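Local coordinates for surface antigen protein 2 (Candida albicans, PDB 4Y7S), which binds heme as a secreted hemophore, helping the fungus draw iron from human hemoglobin during hyphal growth and probably passing heme along a relay of CFEM proteins, at residues A[11-16]-A[43-48]; A[51-56]-A[89-94]; A[76-81]-A[95-100]. All blocks are in the same frame, centred on the assembly; numbering follows the deposited sequence.

Contact 1: residues A[11-16]-A[43-48]. With HEB (heme b/c), chain D.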
loop_
_atom_site.group_PDB
_atom_site.type_symbol
_atom_site.label_atom_id
_atom_site.label_comp_id
_atom_site.label_asym_id
_atom_site.label_seq_id
_atom_site.Cartn_x
_atom_site.Cartn_y
_atom_site.Cartn_z
ATOM N N LYS A 11 -17.307 17.904 -2.721
ATOM C CA LYS A 11 -17.456 16.535 -3.235
ATOM C C LYS A 11 -17.378 16.463 -4.769
ATOM O O LYS A 11 -18.037 15.633 -5.404
ATOM C CB LYS A 11 -18.756 15.934 -2.719
ATOM C CG LYS A 11 -18.705 15.655 -1.229
ATOM C CD LYS A 11 -20.078 15.370 -0.671
ATOM C CE LYS A 11 -19.996 15.001 0.795
ATOM N NZ LYS A 11 -21.334 14.658 1.348
ATOM N N THR A 12 -16.591 17.370 -5.343
ATOM C CA THR A 12 -16.289 17.392 -6.769
ATOM C C THR A 12 -14.879 17.938 -6.950
ATOM O O THR A 12 -14.330 18.570 -6.038
ATOM C CB THR A 12 -17.351 18.258 -7.546
ATOM O OG1 THR A 12 -17.427 17.879 -8.927
ATOM C CG2 THR A 12 -17.060 19.726 -7.434
ATOM N N ALA A 13 -14.274 17.707 -8.108
ATOM C CA ALA A 13 -12.941 18.252 -8.353
ATOM C C ALA A 13 -12.648 18.459 -9.839
ATOM O O ALA A 13 -13.253 17.819 -10.680
ATOM C CB ALA A 13 -11.889 17.349 -7.736
ATOM N N SER A 14 -11.728 19.374 -10.149
ATOM C CA SER A 14 -11.297 19.609 -11.525
ATOM C C SER A 14 -10.319 18.530 -11.979
ATOM O O SER A 14 -10.448 17.981 -13.057
ATOM C CB SER A 14 -10.642 20.984 -11.647
ATOM O OG SER A 14 -11.515 21.989 -11.169
ATOM N N ILE A 15 -9.331 18.252 -11.138
ATOM C CA ILE A 15 -8.356 17.205 -11.378
ATOM C C ILE A 15 -8.633 16.077 -10.378
ATOM O O ILE A 15 -9.151 15.027 -10.731
ATOM C CB ILE A 15 -6.907 17.729 -11.218
ATOM C CG1 ILE A 15 -6.628 18.871 -12.199
ATOM C CG2 ILE A 15 -5.896 16.606 -11.402
ATOM C CD1 ILE A 15 -5.280 19.592 -11.925
ATOM N N ASN A 16 -8.276 16.312 -9.122
ATOM C CA ASN A 16 -8.667 15.433 -8.029
ATOM C C ASN A 16 -8.565 16.191 -6.699
ATOM O O ASN A 16 -8.106 17.328 -6.669
ATOM C CB ASN A 16 -7.821 14.147 -8.020
ATOM C CG ASN A 16 -6.325 14.405 -7.841
ATOM O OD1 ASN A 16 -5.893 14.935 -6.822
ATOM N ND2 ASN A 16 -5.529 13.987 -8.820
ATOM N N CYS A 43 -10.476 5.609 -3.090
ATOM C CA CYS A 43 -10.875 6.982 -2.743
ATOM C C CYS A 43 -11.920 7.548 -3.680
ATOM O O CYS A 43 -11.757 7.443 -4.903
ATOM C CB CYS A 43 -9.676 7.928 -2.798
ATOM S SG CYS A 43 -8.239 7.499 -1.804
ATOM N N PRO A 44 -12.955 8.205 -3.133
ATOM C CA PRO A 44 -13.649 9.105 -4.047
ATOM C C PRO A 44 -12.652 10.079 -4.636
ATOM O O PRO A 44 -11.761 10.526 -3.914
ATOM C CB PRO A 44 -14.671 9.816 -3.147
ATOM C CG PRO A 44 -14.831 8.939 -1.976
ATOM C CD PRO A 44 -13.487 8.298 -1.761
ATOM N N TYR A 45 -12.772 10.399 -5.918
ATOM C CA TYR A 45 -11.719 11.160 -6.590
ATOM C C TYR A 45 -11.534 12.567 -6.009
ATOM O O TYR A 45 -10.462 13.166 -6.149
ATOM C CB TYR A 45 -12.018 11.249 -8.090
ATOM C CG TYR A 45 -12.962 12.362 -8.532
ATOM C CD1 TYR A 45 -14.329 12.281 -8.309
ATOM C CD2 TYR A 45 -12.477 13.475 -9.196
ATOM C CE1 TYR A 45 -15.197 13.296 -8.728
ATOM C CE2 TYR A 45 -13.334 14.500 -9.623
ATOM C CZ TYR A 45 -14.687 14.405 -9.378
ATOM O OH TYR A 45 -15.535 15.409 -9.789
ATOM N N TRP A 46 -12.567 13.058 -5.319
ATOM C CA TRP A 46 -12.561 14.404 -4.722
ATOM C C TRP A 46 -12.027 14.393 -3.292
ATOM O O TRP A 46 -11.909 15.434 -2.668
ATOM C CB TRP A 46 -13.982 14.994 -4.718
ATOM C CG TRP A 46 -15.021 14.034 -4.241
ATOM C CD1 TRP A 46 -15.909 13.327 -5.018
ATOM C CD2 TRP A 46 -15.289 13.646 -2.883
ATOM N NE1 TRP A 46 -16.703 12.529 -4.226
ATOM C CE2 TRP A 46 -16.345 12.708 -2.916
ATOM C CE3 TRP A 46 -14.745 14.002 -1.646
ATOM C CZ2 TRP A 46 -16.862 12.121 -1.756
ATOM C CZ3 TRP A 46 -15.259 13.415 -0.497
ATOM C CH2 TRP A 46 -16.307 12.482 -0.563
ATOM N N ASP A 47 -11.698 13.218 -2.775
ATOM C CA ASP A 47 -11.400 13.053 -1.363
ATOM C C ASP A 47 -9.916 13.288 -1.027
ATOM O O ASP A 47 -9.092 12.386 -1.099
ATOM C CB ASP A 47 -11.837 11.656 -0.959
ATOM C CG ASP A 47 -11.731 11.399 0.518
ATOM O OD1 ASP A 47 -11.106 12.175 1.284
ATOM O OD2 ASP A 47 -12.302 10.374 0.902
ATOM N N THR A 48 -9.603 14.518 -0.644
ATOM C CA THR A 48 -8.254 14.941 -0.338
ATOM C C THR A 48 -7.581 14.027 0.682
ATOM O O THR A 48 -6.513 13.497 0.438
ATOM C CB THR A 48 -8.269 16.383 0.188
ATOM O OG1 THR A 48 -8.974 17.211 -0.743
ATOM C CG2 THR A 48 -6.858 16.914 0.387
HETATM FE FE HEB D . -12.688 9.639 2.908
HETATM C CHA HEB D . -15.972 10.531 2.415
HETATM C CHB HEB D . -12.205 12.571 4.665
HETATM C CHC HEB D . -9.711 8.441 4.179
HETATM C CHD HEB D . -13.285 6.513 1.686
HETATM N NA HEB D . -13.888 11.258 3.470
HETATM C C1A HEB D . -15.198 11.437 3.103
HETATM C C2A HEB D . -15.628 12.727 3.585
HETATM C C3A HEB D . -14.590 13.293 4.211
HETATM C C4A HEB D . -13.470 12.375 4.150
HETATM C CMA HEB D . -14.533 14.678 4.900
HETATM C CAA HEB D . -17.053 13.312 3.397
HETATM C CBA HEB D . -17.805 13.195 4.721
HETATM C CGA HEB D . -19.156 13.869 4.640
HETATM O O1A HEB D . -19.648 14.369 5.684
HETATM O O2A HEB D . -19.749 13.906 3.541
HETATM N NB HEB D . -11.310 10.333 4.190
HETATM C C1B HEB D . -11.224 11.602 4.738
HETATM C C2B HEB D . -9.934 11.734 5.392
HETATM C C3B HEB D . -9.279 10.583 5.228
HETATM C C4B HEB D . -10.114 9.706 4.487
HETATM C CMB HEB D . -9.416 12.987 6.119
HETATM C CAB HEB D . -7.884 10.133 5.699
HETATM C CBB HEB D . -7.252 10.722 6.705
HETATM N NC HEB D . -11.695 7.822 2.979
HETATM C C1C HEB D . -10.441 7.563 3.456
HETATM C C2C HEB D . -10.015 6.229 3.071
HETATM C C3C HEB D . -11.020 5.710 2.362
HETATM C C4C HEB D . -12.084 6.695 2.304
HETATM C CMC HEB D . -8.630 5.630 3.437
HETATM C CAC HEB D . -11.156 4.328 1.697
HETATM C CBC HEB D . -10.289 3.352 1.946
HETATM N ND HEB D . -14.371 8.662 2.215
HETATM C C1D HEB D . -14.346 7.386 1.672
HETATM C C2D HEB D . -15.610 7.117 1.036
HETATM C C3D HEB D . -16.451 8.366 1.276
HETATM C C4D HEB D . -15.600 9.270 2.004
HETATM C CMD HEB D . -16.019 5.827 0.300
HETATM C CAD HEB D . -17.884 8.636 0.783
HETATM C CBD HEB D . -18.947 8.188 1.771
HETATM C CGD HEB D . -20.277 8.197 1.055
HETATM O O1D HEB D . -20.346 8.654 -0.127
HETATM O O2D HEB D . -21.276 7.734 1.674
#

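Contact 2: residues A[51-56]-A[89-94]. With HEB (heme b/c), chain D.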
loop_
_atom_site.group_PDB
_atom_site.type_symbol
_atom_site.label_atom_id
_atom_site.label_comp_id
_atom_site.label_asym_id
_atom_site.label_seq_id
_atom_site.Cartn_x
_atom_site.Cartn_y
_atom_site.Cartn_z
ATOM N N LEU A 51 -6.691 10.604 -0.608
ATOM C CA LEU A 51 -5.601 10.639 -1.584
ATOM C C LEU A 51 -4.261 11.041 -0.952
ATOM O O LEU A 51 -3.204 10.919 -1.583
ATOM C CB LEU A 51 -5.959 11.592 -2.724
ATOM C CG LEU A 51 -7.141 11.125 -3.561
ATOM C CD1 LEU A 51 -7.568 12.192 -4.548
ATOM C CD2 LEU A 51 -6.835 9.840 -4.271
ATOM N N CYS A 52 -4.312 11.520 0.287
ATOM C CA CYS A 52 -3.110 11.794 1.076
ATOM C C CYS A 52 -2.540 10.554 1.772
ATOM O O CYS A 52 -1.386 10.568 2.222
ATOM C CB CYS A 52 -3.410 12.849 2.143
ATOM S SG CYS A 52 -3.670 14.516 1.487
ATOM N N VAL A 53 -3.328 9.486 1.870
ATOM C CA VAL A 53 -2.897 8.350 2.659
ATOM C C VAL A 53 -2.795 7.032 1.888
ATOM O O VAL A 53 -2.381 6.045 2.467
ATOM C CB VAL A 53 -3.820 8.128 3.909
ATOM C CG1 VAL A 53 -3.931 9.412 4.700
ATOM C CG2 VAL A 53 -5.216 7.600 3.535
ATOM N N ILE A 54 -3.197 6.984 0.619
ATOM C CA ILE A 54 -3.083 5.729 -0.125
ATOM C C ILE A 54 -1.714 5.699 -0.816
ATOM O O ILE A 54 -1.499 6.450 -1.767
ATOM C CB ILE A 54 -4.202 5.553 -1.178
ATOM C CG1 ILE A 54 -5.596 5.624 -0.528
ATOM C CG2 ILE A 54 -4.021 4.227 -1.918
ATOM C CD1 ILE A 54 -5.851 4.534 0.526
ATOM N N PRO A 55 -0.790 4.847 -0.343
ATOM C CA PRO A 55 0.584 4.944 -0.844
ATOM C C PRO A 55 0.765 4.595 -2.309
ATOM O O PRO A 55 1.709 5.100 -2.900
ATOM C CB PRO A 55 1.362 3.969 0.050
ATOM C CG PRO A 55 0.364 3.118 0.692
ATOM C CD PRO A 55 -0.890 3.918 0.798
ATOM N N ASN A 56 -0.105 3.779 -2.899
ATOM C CA ASN A 56 0.013 3.521 -4.327
ATOM C C ASN A 56 -0.209 4.825 -5.104
ATOM O O ASN A 56 0.357 5.023 -6.167
ATOM C CB ASN A 56 -0.998 2.476 -4.798
ATOM C CG ASN A 56 -0.703 1.983 -6.200
ATOM O OD1 ASN A 56 0.444 1.663 -6.520
ATOM N ND2 ASN A 56 -1.728 1.930 -7.049
ATOM N N GLY A 89 -7.183 17.044 7.616
ATOM C CA GLY A 89 -7.376 16.337 8.877
ATOM C C GLY A 89 -6.551 15.065 9.016
ATOM O O GLY A 89 -6.719 14.319 9.963
ATOM N N VAL A 90 -5.636 14.837 8.087
ATOM C CA VAL A 90 -4.805 13.651 8.137
ATOM C C VAL A 90 -3.817 13.765 9.288
ATOM O O VAL A 90 -3.373 14.860 9.632
ATOM C CB VAL A 90 -4.029 13.440 6.820
ATOM C CG1 VAL A 90 -3.251 12.157 6.873
ATOM C CG2 VAL A 90 -4.969 13.406 5.643
ATOM N N TRP A 91 -3.472 12.618 9.866
ATOM C CA TRP A 91 -2.480 12.532 10.936
ATOM C C TRP A 91 -1.049 12.673 10.425
ATOM O O TRP A 91 -0.762 12.420 9.252
ATOM C CB TRP A 91 -2.628 11.196 11.672
ATOM C CG TRP A 91 -2.554 10.019 10.721
ATOM C CD1 TRP A 91 -1.439 9.309 10.365
ATOM C CD2 TRP A 91 -3.645 9.446 9.987
ATOM N NE1 TRP A 91 -1.774 8.326 9.462
ATOM C CE2 TRP A 91 -3.122 8.386 9.217
ATOM C CE3 TRP A 91 -5.018 9.724 9.912
ATOM C CZ2 TRP A 91 -3.923 7.605 8.381
ATOM C CZ3 TRP A 91 -5.813 8.943 9.086
ATOM C CH2 TRP A 91 -5.260 7.899 8.328
ATOM N N ASP A 92 -0.161 13.086 11.328
ATOM C CA ASP A 92 1.287 13.118 11.103
ATOM C C ASP A 92 1.741 11.753 10.541
ATOM O O ASP A 92 1.412 10.720 11.119
ATOM C CB ASP A 92 1.965 13.445 12.452
ATOM C CG ASP A 92 3.481 13.599 12.364
ATOM O OD1 ASP A 92 4.108 13.037 11.452
ATOM O OD2 ASP A 92 4.054 14.253 13.259
ATOM N N PRO A 93 2.527 11.725 9.446
ATOM C CA PRO A 93 3.227 12.773 8.687
ATOM C C PRO A 93 2.422 13.437 7.567
ATOM O O PRO A 93 3.032 14.077 6.703
ATOM C CB PRO A 93 4.442 12.013 8.121
ATOM C CG PRO A 93 3.918 10.629 7.871
ATOM C CD PRO A 93 2.907 10.369 8.981
ATOM N N TYR A 94 1.099 13.275 7.591
ATOM C CA TYR A 94 0.177 14.082 6.791
ATOM C C TYR A 94 0.115 13.651 5.324
ATOM O O TYR A 94 -0.940 13.224 4.854
ATOM C CB TYR A 94 0.535 15.574 6.940
ATOM C CG TYR A 94 0.659 15.966 8.406
ATOM C CD1 TYR A 94 -0.462 15.996 9.226
ATOM C CD2 TYR A 94 1.891 16.252 8.978
ATOM C CE1 TYR A 94 -0.372 16.318 10.566
ATOM C CE2 TYR A 94 1.990 16.586 10.318
ATOM C CZ TYR A 94 0.857 16.615 11.109
ATOM O OH TYR A 94 0.939 16.942 12.447
HETATM FE FE HEB D . -12.688 9.639 2.908
HETATM C CHA HEB D . -15.972 10.531 2.415
HETATM C CHB HEB D . -12.205 12.571 4.665
HETATM C CHC HEB D . -9.711 8.441 4.179
HETATM C CHD HEB D . -13.285 6.513 1.686
HETATM N NA HEB D . -13.888 11.258 3.470
HETATM C C1A HEB D . -15.198 11.437 3.103
HETATM C C2A HEB D . -15.628 12.727 3.585
HETATM C C3A HEB D . -14.590 13.293 4.211
HETATM C C4A HEB D . -13.470 12.375 4.150
HETATM C CMA HEB D . -14.533 14.678 4.900
HETATM C CAA HEB D . -17.053 13.312 3.397
HETATM C CBA HEB D . -17.805 13.195 4.721
HETATM C CGA HEB D . -19.156 13.869 4.640
HETATM O O1A HEB D . -19.648 14.369 5.684
HETATM O O2A HEB D . -19.749 13.906 3.541
HETATM N NB HEB D . -11.310 10.333 4.190
HETATM C C1B HEB D . -11.224 11.602 4.738
HETATM C C2B HEB D . -9.934 11.734 5.392
HETATM C C3B HEB D . -9.279 10.583 5.228
HETATM C C4B HEB D . -10.114 9.706 4.487
HETATM C CMB HEB D . -9.416 12.987 6.119
HETATM C CAB HEB D . -7.884 10.133 5.699
HETATM C CBB HEB D . -7.252 10.722 6.705
HETATM N NC HEB D . -11.695 7.822 2.979
HETATM C C1C HEB D . -10.441 7.563 3.456
HETATM C C2C HEB D . -10.015 6.229 3.071
HETATM C C3C HEB D . -11.020 5.710 2.362
HETATM C C4C HEB D . -12.084 6.695 2.304
HETATM C CMC HEB D . -8.630 5.630 3.437
HETATM C CAC HEB D . -11.156 4.328 1.697
HETATM C CBC HEB D . -10.289 3.352 1.946
HETATM N ND HEB D . -14.371 8.662 2.215
HETATM C C1D HEB D . -14.346 7.386 1.672
HETATM C C2D HEB D . -15.610 7.117 1.036
HETATM C C3D HEB D . -16.451 8.366 1.276
HETATM C C4D HEB D . -15.600 9.270 2.004
HETATM C CMD HEB D . -16.019 5.827 0.300
HETATM C CAD HEB D . -17.884 8.636 0.783
HETATM C CBD HEB D . -18.947 8.188 1.771
HETATM C CGD HEB D . -20.277 8.197 1.055
HETATM O O1D HEB D . -20.346 8.654 -0.127
HETATM O O2D HEB D . -21.276 7.734 1.674
#

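Contact 3: residues A[76-81]-A[95-100]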
loop_
_atom_site.group_PDB
_atom_site.type_symbol
_atom_site.label_atom_id
_atom_site.label_comp_id
_atom_site.label_asym_id
_atom_site.label_seq_id
_atom_site.Cartn_x
_atom_site.Cartn_y
_atom_site.Cartn_z
ATOM N N ASN A 76 9.559 22.637 -1.658
ATOM C CA ASN A 76 8.320 23.399 -1.720
ATOM C C ASN A 76 7.117 22.527 -2.076
ATOM O O ASN A 76 6.031 22.686 -1.512
ATOM C CB ASN A 76 8.479 24.553 -2.712
ATOM C CG ASN A 76 9.282 25.689 -2.141
ATOM O OD1 ASN A 76 9.266 25.905 -0.935
ATOM N ND2 ASN A 76 10.042 26.389 -2.991
ATOM N N PHE A 77 7.296 21.599 -3.000
ATOM C CA PHE A 77 6.220 20.677 -3.294
ATOM C C PHE A 77 5.822 19.898 -2.028
ATOM O O PHE A 77 4.638 19.778 -1.722
ATOM C CB PHE A 77 6.560 19.680 -4.395
ATOM C CG PHE A 77 5.482 18.669 -4.561
ATOM C CD1 PHE A 77 4.376 18.966 -5.356
ATOM C CD2 PHE A 77 5.501 17.480 -3.840
ATOM C CE1 PHE A 77 3.326 18.069 -5.472
ATOM C CE2 PHE A 77 4.451 16.571 -3.949
ATOM C CZ PHE A 77 3.365 16.870 -4.765
ATOM N N ARG A 78 6.801 19.388 -1.286
ATOM C CA ARG A 78 6.480 18.585 -0.119
ATOM C C ARG A 78 5.775 19.424 0.963
ATOM O O ARG A 78 4.867 18.930 1.625
ATOM C CB ARG A 78 7.720 17.938 0.494
ATOM C CG ARG A 78 8.351 16.866 -0.348
ATOM C CD ARG A 78 9.467 16.122 0.423
ATOM N NE ARG A 78 8.967 15.027 1.269
ATOM C CZ ARG A 78 9.746 14.109 1.848
ATOM N NH1 ARG A 78 11.062 14.154 1.695
ATOM N NH2 ARG A 78 9.211 13.155 2.595
ATOM N N LYS A 79 6.193 20.679 1.135
ATOM C CA LYS A 79 5.549 21.569 2.091
ATOM C C LYS A 79 4.095 21.785 1.733
ATOM O O LYS A 79 3.243 21.802 2.605
ATOM C CB LYS A 79 6.260 22.912 2.139
ATOM C CG LYS A 79 7.568 22.837 2.881
ATOM C CD LYS A 79 8.235 24.221 3.069
ATOM C CE LYS A 79 9.532 24.073 3.873
ATOM N NZ LYS A 79 10.382 25.282 3.789
ATOM N N LEU A 80 3.810 21.957 0.452
ATOM C CA LEU A 80 2.427 22.144 0.023
ATOM C C LEU A 80 1.590 20.870 0.178
ATOM O O LEU A 80 0.425 20.935 0.603
ATOM C CB LEU A 80 2.379 22.619 -1.419
ATOM C CG LEU A 80 2.752 24.080 -1.579
ATOM C CD1 LEU A 80 3.186 24.313 -2.986
ATOM C CD2 LEU A 80 1.587 24.986 -1.207
ATOM N N ALA A 81 2.169 19.717 -0.168
ATOM C CA ALA A 81 1.473 18.450 -0.005
ATOM C C ALA A 81 1.122 18.210 1.459
ATOM O O ALA A 81 -0.020 17.871 1.810
ATOM C CB ALA A 81 2.319 17.301 -0.540
ATOM N N TRP A 95 1.219 13.776 4.591
ATOM C CA TRP A 95 1.300 13.235 3.240
ATOM C C TRP A 95 2.007 11.887 3.355
ATOM O O TRP A 95 3.212 11.825 3.560
ATOM C CB TRP A 95 2.015 14.199 2.300
ATOM C CG TRP A 95 2.003 13.760 0.856
ATOM C CD1 TRP A 95 0.918 13.367 0.130
ATOM C CD2 TRP A 95 3.122 13.691 -0.029
ATOM N NE1 TRP A 95 1.291 13.038 -1.140
ATOM C CE2 TRP A 95 2.641 13.235 -1.273
ATOM C CE3 TRP A 95 4.491 13.970 0.102
ATOM C CZ2 TRP A 95 3.472 13.043 -2.367
ATOM C CZ3 TRP A 95 5.311 13.783 -0.989
ATOM C CH2 TRP A 95 4.800 13.333 -2.212
ATOM N N ILE A 96 1.241 10.805 3.278
ATOM C CA ILE A 96 1.758 9.498 3.672
ATOM C C ILE A 96 2.367 8.769 2.488
ATOM O O ILE A 96 1.651 8.176 1.693
ATOM C CB ILE A 96 0.648 8.581 4.252
ATOM C CG1 ILE A 96 -0.237 9.306 5.286
ATOM C CG2 ILE A 96 1.263 7.325 4.850
ATOM C CD1 ILE A 96 0.431 9.670 6.585
ATOM N N ILE A 97 3.695 8.751 2.420
ATOM C CA ILE A 97 4.395 8.130 1.296
ATOM C C ILE A 97 5.267 6.984 1.748
ATOM O O ILE A 97 5.691 6.931 2.901
ATOM C CB ILE A 97 5.275 9.156 0.532
ATOM C CG1 ILE A 97 6.238 9.887 1.473
ATOM C CG2 ILE A 97 4.414 10.130 -0.180
ATOM C CD1 ILE A 97 7.203 10.852 0.747
ATOM N N PRO A 98 5.569 6.065 0.825
ATOM C CA PRO A 98 6.515 4.995 1.138
ATOM C C PRO A 98 7.898 5.534 1.581
ATOM O O PRO A 98 8.306 6.616 1.141
ATOM C CB PRO A 98 6.645 4.264 -0.186
ATOM C CG PRO A 98 5.401 4.599 -0.950
ATOM C CD PRO A 98 5.067 5.979 -0.558
ATOM N N ALA A 99 8.601 4.804 2.435
ATOM C CA ALA A 99 9.916 5.246 2.889
ATOM C C ALA A 99 10.901 5.377 1.725
ATOM O O ALA A 99 11.714 6.293 1.703
ATOM C CB ALA A 99 10.469 4.302 3.940
ATOM N N SER A 100 10.828 4.462 0.763
ATOM C CA SER A 100 11.706 4.506 -0.416
ATOM C C SER A 100 11.468 5.786 -1.244
ATOM O O SER A 100 12.403 6.399 -1.762
ATOM C CB SER A 100 11.481 3.258 -1.261
ATOM O OG SER A 100 10.117 3.185 -1.667
#

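Contact 1: residues A[11-16]-A[43-48]
Lys11 lies along one face of the Trp46 indole: its CG stands 3.9 Å from the centroid of the six-membered ring and only 7° off the ring normal, a CH-pi contact. The backbone follows the same face, with Lys11 O 3.2 Å from Trp46 CD1, so the indole is held between Lys11 on one face and Pro44 CB, toward the rim, on the opposite one. Beyond CG the lysine chain is extended and runs beside the indole, which carries NZ to the heme propionate, where a weak hydrogen bond joins Lys11 NZ to O2A at 2.8 Å. The far corner of the same indole reaches the porphyrin, with Trp46 CH2 3.6 Å from the heme methine carbon CHA.

Tyr45 meets the next residues, Thr12 and Ala13, through its OH, which accepts the backbone N-H of Ala13 over 3.1 Å at an N-H...O angle of 158° and is also hydrogen-bonded by Thr12 OG1 at 3.2 Å; two donors thus hold one phenol oxygen. Ala13 CB packs on Tyr45 CE2 at 3.7 Å, and Ala13 O and Ile15 O approach the rim of the ring.

A type I turn, closed by Asp47 N to Pro44 O, positions Asp47. With CG anti to the backbone N (chi1 -173°), Asp47 directs OD2 to the heme iron at 2.2 Å. In the second shell, Cys50 N is capped by Asp47 OD1, a bond that probably helps fix the carboxylate's rotation, and Asn16 OD1 similarly bonds to Ala19 N at the start of helix 19-22. The Cys43-Cys50 disulfide ties the residue before the turn to helix 48-53. Asp47 is the axial heme ligand of this CFEM domain, a helical basket held by four disulfides.

Contact 2: residues A[51-56]-A[89-94]
The heme pocket of the CFEM helical basket is bordered here by Cys52 and Val53 and by the loop that follows helix 72-87, and Val53, Val90 and Trp91 bring the two together. The methyls Val53 CG1 and Val90 CG1 meet at 3.6 Å as the two side chains run antiparallel past one another. Val53 CG1 also lies 4.1 Å from CZ2 of Trp91, placed obliquely to the indole, whereas CG2 of Val53 faces the heme methyl CMC at 3.9 Å. Val90 splits its branches likewise: CG1, anti to the backbone N (chi1 -176°), goes to Val53, and CG2 packs against both Cys52 CB, at 3.9 Å, and the vinyl carbon CBB of the heme. That vinyl end is pressed closer still by the indole, with Trp91 CZ3 3.3 Å from CBB.

No hydrogen bond crosses between the segments, so apolar packing carries the contact. The basket is stitched beside it by the Cys52-Cys85 disulfide, which links helix 48-53 to helix 72-87; the latter ends in a Schellman motif at Gly89 before the chain turns into the pocket. Within the loop, Trp91 to Tyr94 form a type VI turn, with cis Pro93 in third position and Tyr94 N bonded back to Trp91 O. Ala87 of the second subunit packs on Val53 and Trp91, bringing the subunit interface to this heme-lining pair.

Contact 3: residues A[76-81]-A[95-100]
A chi1 of -174° turns the Trp95 indole away from its own N and toward helix 72-87; Phe77, its CG likewise opposite the backbone N, extends its ring from that helix to meet it. The two rings form an edge-to-face, T-shaped pair: the Phe77 edge points at the face of the Trp95 six-membered ring, with centroids 5.5 Å apart and planes at 74°. The closest atoms of the pair are Phe77 CE2 and Trp95 CH2, at 3.7 Å.

One helical turn on, Ala81 touches the other end of the indole. Its CB lies over the five-membered ring, 3.9 Å from the centroid and 19° off the normal, a CH-pi contact. Ile97 CG2 sits centrally on the opposite face, 3.5 Å from the ring plane, so that Trp95 is packed between a methyl of the helix and one of its own segment.

Arg78 reaches farther along the loop. Its chain bends at chi3, and NH2 comes within 3.6 Å of Ile97 CD1, the two side chains being roughly perpendicular. The polar end of the arginine is held by helix 99-110, through a salt bridge from NH1 to Asp106 and a hydrogen bond from NH2 to Ser102.

Across the two segments there is no hydrogen bond. Cohesion here therefore comes from aromatic and methyl packing in the buried interior, joining helix 72-87 to the run that leads into helix 99-110, while the arginine's charge is paired at the side of this apolar core and not within it.

Contact 1 closes along the chain before contacts 2 and 3 open, whereas the segments of those two alternate, since 76-81 falls between 51-56 and 89-94. The centres of contacts 1 and 2 are 15 Å apart, and both touch the heme, so the metal-ligating turn and the vinyl end belong to one pocket; Cys43 SG packs on Ile54 CG1 between them. Contacts 2 and 3 have centres 9 Å apart, with 89-94 running straight into 95-100, and are joined by a probable hydrogen bond, Cys52 O to Ile96 N, 2.8 Å; both touch the second subunit. The centres of contacts 1 and 3 are 19 Å apart and the two do not touch; contact 2 touches both.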